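Long-range contacts in YjbQ family protein (Aeropyrum pernix, PDB 2P6H), which is of unknown function but belongs to the YjbQ (UPF0047) family and forms an assembly of three copies: residues L14-T20 with R113-M119; V30-L36 with L130-E134. All coordinates share one frame; numbering follows the deposited sequence.

Overall arrangement
Past strand 2-9, the chain lays down segment 14-20, the first half of contact 1, and helix 20-28 then leads to segment 30-36, the first half of contact 2. Contact 1 closes when segment 113-119 returns antiparallel to 14-20 after 92 intervening residues; contact 2 closes at the C terminus, when 130-134 pairs with 30-36. The segments alternate along the sequence, and the two loops therefore cross. Contact 1 builds an edge of the three-stranded sheet near the centre of the chain, whereas contact 2 pairs the start of 35-40 with the end of 124-133, neighbouring inner strands of the five-stranded sheet. Their centres are 23 Å apart and their nearest atoms about 10 Å.

Contact 1: residues L14-T20 with R113-M119; sequences LQVLDVT and RILFVEM. With SO4 (sulfate ion), chain D.
The hydroxyl of T20 links both segments: OG1 accepts from I114 N at 3.0 Å and donates to D18 OD1 at 2.5 Å. D18 OD1 takes a second bond from T20 N, which closes an Asx turn where helix 20-28 begins. With CG anti to the backbone N (chi1 -179°), the D18 carboxylate is carried toward segment 113-119, and OD2 forms a salt bridge with R113 NH1 at 3.1 Å. NH1 comes nearly along the C-O bond of OD2, although the carboxylate and guanidinium planes are turned 53° apart. V19 N lies almost straight out from the I114 carbonyl, 2.9 Å from I114 O. Beyond it the antiparallel hydrogen-bonded pairs are L17 with F116, where F116 N meets L17 O at 2.6 Å, and Q15 with E118. Between them lies the non-hydrogen-bonded pair V16-V117, and V16 CG1 reaches diagonally to L115 CB at 3.8 Å. At the far end L14 N holds a sulfate ion, probably from the crystallisation liquor, through its O2 at 2.9 Å; R66 also binds it. Strand 113-118 lies between 15-18 and 46-51. V16 and V117 face helix 55-69 through I61 and I65, whereas L17 and V19 pack against strand 2-9.

Contact 2: residues V30-L36 with L130-E134; sequences VGGVNGL and LYLGE
Y131 packs its ring obliquely against the loop of 30-36: G32, having no side chain, lets its CA come within 3.6 Å of CZ, and V30 CG1 lies 3.9 Å from CD2. The ring gets there because CG is anti to the backbone N (chi1 178°), and its hydroxyl then donates to E134 O at 2.6 Å, in the carbonyl plane. V33 N donates to E134 O on a lone pair, at 2.9 Å. N34 N reaches E134 O from above the plane, at a longer 3.3 Å. V33 and N34 both face E134, a classic beta bulge at the end of the antiparallel pairing of strands 35-40 and 124-133. Replacing Y131 by an alanine is likely to open a gap beside G32 and V30 and to leave E134 O without its hydroxyl donor. Further into the sheet, L36 and L132 exchange two backbone bonds, and the L132 side chain packs on L132 of a neighbouring subunit. The non-hydrogen-bonded pair G35-G133, both without side chains, has CA atoms 4.0 Å apart. W26 and L27 of helix 20-28 touch the buried ring. By contrast, E134 is exposed: its OE2 takes N34 ND2 at 2.6 Å, the amide and carboxylate planes standing 83° apart, while N34 OD1 turns to G103 N.

Contact 1: residues L14-T20 with R113-M119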
loop_
_atom_site.group_PDB
_atom_site.type_symbol
_atom_site.label_atom_id
_atom_site.label_comp_id
_atom_site.label_asym_id
_atom_site.label_seq_id
_atom_site.Cartn_x
_atom_site.Cartn_y
_atom_site.Cartn_z
ATOM N N LEU A 14 9.635 6.191 -17.808
ATOM C CA LEU A 14 8.709 5.256 -17.113
ATOM C C LEU A 14 9.157 3.873 -17.482
ATOM O O LEU A 14 9.336 3.536 -18.645
ATOM C CB LEU A 14 7.154 5.426 -17.434
ATOM C CG LEU A 14 6.586 6.743 -16.902
ATOM C CD1 LEU A 14 6.917 7.932 -17.807
ATOM C CD2 LEU A 14 5.064 6.723 -16.765
ATOM N N GLN A 15 9.346 3.035 -16.471
ATOM C CA GLN A 15 9.778 1.680 -16.737
ATOM C C GLN A 15 9.535 0.790 -15.533
ATOM O O GLN A 15 9.704 1.208 -14.391
ATOM C CB GLN A 15 11.266 1.703 -17.127
ATOM C CG GLN A 15 11.994 0.363 -17.087
ATOM C CD GLN A 15 13.461 0.471 -17.498
ATOM O OE1 GLN A 15 14.139 1.445 -17.177
ATOM N NE2 GLN A 15 13.958 -0.549 -18.192
ATOM N N VAL A 16 9.100 -0.433 -15.800
ATOM C CA VAL A 16 8.855 -1.402 -14.741
ATOM C C VAL A 16 9.933 -2.467 -14.858
ATOM O O VAL A 16 10.160 -2.993 -15.953
ATOM C CB VAL A 16 7.473 -2.057 -14.893
ATOM C CG1 VAL A 16 7.306 -3.156 -13.855
ATOM C CG2 VAL A 16 6.375 -1.016 -14.758
ATOM N N LEU A 17 10.595 -2.765 -13.742
ATOM C CA LEU A 17 11.669 -3.754 -13.723
ATOM C C LEU A 17 11.407 -4.832 -12.677
ATOM O O LEU A 17 10.986 -4.525 -11.571
ATOM C CB LEU A 17 13.015 -3.100 -13.381
ATOM C CG LEU A 17 13.468 -1.926 -14.248
ATOM C CD1 LEU A 17 14.850 -1.460 -13.833
ATOM C CD2 LEU A 17 13.490 -2.374 -15.690
ATOM N N ASP A 18 11.661 -6.089 -13.043
ATOM C CA ASP A 18 11.520 -7.234 -12.136
ATOM C C ASP A 18 12.834 -7.385 -11.356
ATOM O O ASP A 18 13.865 -7.789 -11.917
ATOM C CB ASP A 18 11.270 -8.517 -12.930
ATOM C CG ASP A 18 11.091 -9.741 -12.037
ATOM O OD1 ASP A 18 11.331 -9.665 -10.809
ATOM O OD2 ASP A 18 10.704 -10.800 -12.576
ATOM N N VAL A 19 12.800 -7.071 -10.065
ATOM C CA VAL A 19 14.013 -7.165 -9.231
ATOM C C VAL A 19 13.926 -8.319 -8.221
ATOM O O VAL A 19 14.669 -8.389 -7.251
ATOM C CB VAL A 19 14.267 -5.826 -8.495
ATOM C CG1 VAL A 19 14.473 -4.703 -9.510
ATOM C CG2 VAL A 19 13.086 -5.488 -7.604
ATOM N N THR A 20 13.011 -9.259 -8.434
ATOM C CA THR A 20 12.854 -10.425 -7.539
ATOM C C THR A 20 14.171 -11.140 -7.288
ATOM O O THR A 20 14.494 -11.530 -6.174
ATOM C CB THR A 20 11.892 -11.445 -8.149
ATOM O OG1 THR A 20 10.728 -10.764 -8.623
ATOM C CG2 THR A 20 11.468 -12.466 -7.089
ATOM N N ARG A 113 5.783 -11.209 -8.495
ATOM C CA ARG A 113 7.169 -10.819 -8.576
ATOM C C ARG A 113 7.321 -9.414 -8.032
ATOM O O ARG A 113 6.381 -8.630 -7.994
ATOM C CB ARG A 113 7.591 -10.860 -10.044
ATOM C CG ARG A 113 7.459 -12.259 -10.649
ATOM C CD ARG A 113 8.759 -13.062 -10.525
ATOM N NE ARG A 113 8.597 -14.402 -11.097
ATOM C CZ ARG A 113 9.432 -14.754 -12.092
ATOM N NH1 ARG A 113 10.353 -13.906 -12.515
ATOM N NH2 ARG A 113 9.328 -15.964 -12.645
ATOM N N ILE A 114 8.520 -9.072 -7.585
ATOM C CA ILE A 114 8.805 -7.757 -7.030
ATOM C C ILE A 114 9.189 -6.828 -8.153
ATOM O O ILE A 114 10.227 -6.972 -8.786
ATOM C CB ILE A 114 9.964 -7.833 -6.015
ATOM C CG1 ILE A 114 9.617 -8.838 -4.913
ATOM C CG2 ILE A 114 10.164 -6.457 -5.352
ATOM C CD1 ILE A 114 10.702 -9.297 -3.938
ATOM N N LEU A 115 8.349 -5.837 -8.408
ATOM C CA LEU A 115 8.596 -4.925 -9.512
ATOM C C LEU A 115 8.973 -3.510 -9.097
ATOM O O LEU A 115 8.265 -2.870 -8.319
ATOM C CB LEU A 115 7.349 -4.853 -10.401
ATOM C CG LEU A 115 6.805 -6.220 -10.845
ATOM C CD1 LEU A 115 5.519 -6.053 -11.617
ATOM C CD2 LEU A 115 7.851 -6.929 -11.701
ATOM N N PHE A 116 10.096 -3.028 -9.617
ATOM C CA PHE A 116 10.530 -1.666 -9.355
ATOM C C PHE A 116 9.801 -0.845 -10.416
ATOM O O PHE A 116 9.855 -1.167 -11.607
ATOM C CB PHE A 116 12.037 -1.503 -9.559
ATOM C CG PHE A 116 12.543 -0.138 -9.182
ATOM C CD1 PHE A 116 12.475 0.914 -10.087
ATOM C CD2 PHE A 116 13.065 0.103 -7.912
ATOM C CE1 PHE A 116 12.916 2.188 -9.739
ATOM C CE2 PHE A 116 13.513 1.377 -7.550
ATOM C CZ PHE A 116 13.438 2.421 -8.466
ATOM N N VAL A 117 9.114 0.202 -9.983
ATOM C CA VAL A 117 8.394 1.049 -10.913
ATOM C C VAL A 117 9.033 2.418 -11.000
ATOM O O VAL A 117 8.892 3.256 -10.119
ATOM C CB VAL A 117 6.985 1.221 -10.389
ATOM C CG1 VAL A 117 6.156 2.042 -11.374
ATOM C CG2 VAL A 117 6.334 -0.136 -10.193
ATOM N N GLU A 118 9.788 2.648 -12.073
ATOM C CA GLU A 118 10.471 3.929 -12.302
ATOM C C GLU A 118 9.525 4.889 -13.027
ATOM O O GLU A 118 8.910 4.524 -14.035
ATOM C CB GLU A 118 11.728 3.705 -13.158
ATOM C CG GLU A 118 12.459 4.971 -13.600
ATOM C CD GLU A 118 12.972 5.792 -12.430
ATOM O OE1 GLU A 118 12.172 6.543 -11.828
ATOM O OE2 GLU A 118 14.172 5.681 -12.102
ATOM N N MET A 119 9.400 6.112 -12.519
ATOM C CA MET A 119 8.525 7.087 -13.152
ATOM C C MET A 119 9.258 8.385 -13.491
ATOM O O MET A 119 8.674 9.307 -14.069
ATOM C CB MET A 119 7.303 7.350 -12.262
ATOM C CG MET A 119 6.409 6.112 -12.167
ATOM S SD MET A 119 5.071 6.195 -10.980
ATOM C CE MET A 119 5.903 5.639 -9.493
HETATM S S SO4 D . 8.337 7.666 -21.571
HETATM O O1 SO4 D . 7.717 6.700 -22.519
HETATM O O2 SO4 D . 9.200 6.901 -20.599
HETATM O O3 SO4 D . 9.187 8.647 -22.343
HETATM O O4 SO4 D . 7.281 8.417 -20.851
#

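Contact 2: residues V30-L36 with L130-E134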
loop_
_atom_site.group_PDB
_atom_site.type_symbol
_atom_site.label_atom_id
_atom_site.label_comp_id
_atom_site.label_asym_id
_atom_site.label_seq_id
_atom_site.Cartn_x
_atom_site.Cartn_y
_atom_site.Cartn_z
ATOM N N VAL A 30 21.403 -14.003 3.782
ATOM C CA VAL A 30 21.021 -13.838 5.140
ATOM C C VAL A 30 20.525 -15.179 5.739
ATOM O O VAL A 30 20.709 -15.468 6.914
ATOM C CB VAL A 30 19.947 -12.763 5.059
ATOM C CG1 VAL A 30 19.087 -12.799 6.321
ATOM C CG2 VAL A 30 20.595 -11.396 4.932
ATOM N N GLY A 31 19.947 -16.020 4.887
ATOM C CA GLY A 31 19.510 -17.335 5.316
ATOM C C GLY A 31 18.361 -17.310 6.307
ATOM O O GLY A 31 18.292 -18.148 7.207
ATOM N N GLY A 32 17.453 -16.350 6.150
ATOM C CA GLY A 32 16.317 -16.253 7.058
ATOM C C GLY A 32 15.374 -17.437 6.888
ATOM O O GLY A 32 15.172 -17.938 5.802
ATOM N N VAL A 33 14.810 -17.906 8.019
ATOM C CA VAL A 33 13.900 -19.028 7.905
ATOM C C VAL A 33 12.448 -18.591 8.148
ATOM O O VAL A 33 11.567 -18.784 7.321
ATOM C CB VAL A 33 14.342 -20.079 8.930
ATOM C CG1 VAL A 33 13.349 -21.240 8.945
ATOM C CG2 VAL A 33 15.719 -20.605 8.573
ATOM N N ASN A 34 12.153 -17.981 9.295
ATOM C CA ASN A 34 10.810 -17.475 9.580
ATOM C C ASN A 34 10.912 -16.025 10.014
ATOM O O ASN A 34 11.640 -15.686 10.938
ATOM C CB ASN A 34 10.157 -18.265 10.725
ATOM C CG ASN A 34 10.112 -19.742 10.412
ATOM O OD1 ASN A 34 9.382 -20.216 9.545
ATOM N ND2 ASN A 34 10.901 -20.491 11.202
ATOM N N GLY A 35 10.180 -15.154 9.327
ATOM C CA GLY A 35 10.237 -13.720 9.642
ATOM C C GLY A 35 9.560 -12.888 8.552
ATOM O O GLY A 35 8.702 -13.372 7.826
ATOM N N LEU A 36 9.932 -11.583 8.468
ATOM C CA LEU A 36 9.372 -10.686 7.466
ATOM C C LEU A 36 10.484 -9.994 6.714
ATOM O O LEU A 36 11.541 -9.688 7.251
ATOM C CB LEU A 36 8.628 -9.536 8.133
ATOM C CG LEU A 36 7.403 -9.879 8.958
ATOM C CD1 LEU A 36 6.967 -8.580 9.650
ATOM C CD2 LEU A 36 6.200 -10.344 8.140
ATOM N N LEU A 130 15.182 -5.118 4.483
ATOM C CA LEU A 130 15.250 -5.349 5.926
ATOM C C LEU A 130 14.665 -6.710 6.242
ATOM O O LEU A 130 13.561 -7.050 5.835
ATOM C CB LEU A 130 14.462 -4.250 6.673
ATOM C CG LEU A 130 14.456 -4.413 8.217
ATOM C CD1 LEU A 130 14.222 -3.089 8.944
ATOM C CD2 LEU A 130 13.367 -5.368 8.706
ATOM N N TYR A 131 15.405 -7.518 6.991
ATOM C CA TYR A 131 14.905 -8.826 7.381
ATOM C C TYR A 131 14.809 -8.875 8.889
ATOM O O TYR A 131 15.790 -8.628 9.597
ATOM C CB TYR A 131 15.813 -9.958 6.910
ATOM C CG TYR A 131 15.284 -11.297 7.366
ATOM C CD1 TYR A 131 14.122 -11.830 6.809
ATOM C CD2 TYR A 131 15.888 -11.991 8.417
ATOM C CE1 TYR A 131 13.566 -13.020 7.290
ATOM C CE2 TYR A 131 15.335 -13.183 8.906
ATOM C CZ TYR A 131 14.177 -13.684 8.341
ATOM O OH TYR A 131 13.605 -14.834 8.838
ATOM N N LEU A 132 13.622 -9.200 9.374
ATOM C CA LEU A 132 13.350 -9.246 10.800
ATOM C C LEU A 132 12.828 -10.625 11.138
ATOM O O LEU A 132 11.727 -11.010 10.768
ATOM C CB LEU A 132 12.299 -8.175 11.155
ATOM C CG LEU A 132 12.039 -8.018 12.672
ATOM C CD1 LEU A 132 13.122 -7.190 13.367
ATOM C CD2 LEU A 132 10.711 -7.327 12.979
ATOM N N GLY A 133 13.608 -11.419 11.866
ATOM C CA GLY A 133 13.139 -12.741 12.230
ATOM C C GLY A 133 14.238 -13.738 12.533
ATOM O O GLY A 133 15.406 -13.373 12.697
ATOM N N GLU A 134 13.854 -15.007 12.624
ATOM C CA GLU A 134 14.802 -16.079 12.912
ATOM C C GLU A 134 15.245 -16.800 11.625
ATOM O O GLU A 134 14.762 -16.424 10.526
ATOM C CB GLU A 134 14.156 -17.078 13.879
ATOM C CG GLU A 134 13.551 -18.309 13.195
ATOM C CD GLU A 134 12.271 -18.811 13.862
ATOM O OE1 GLU A 134 11.709 -18.082 14.710
ATOM O OE2 GLU A 134 11.812 -19.930 13.533
ATOM O OXT GLU A 134 16.068 -17.740 11.742
#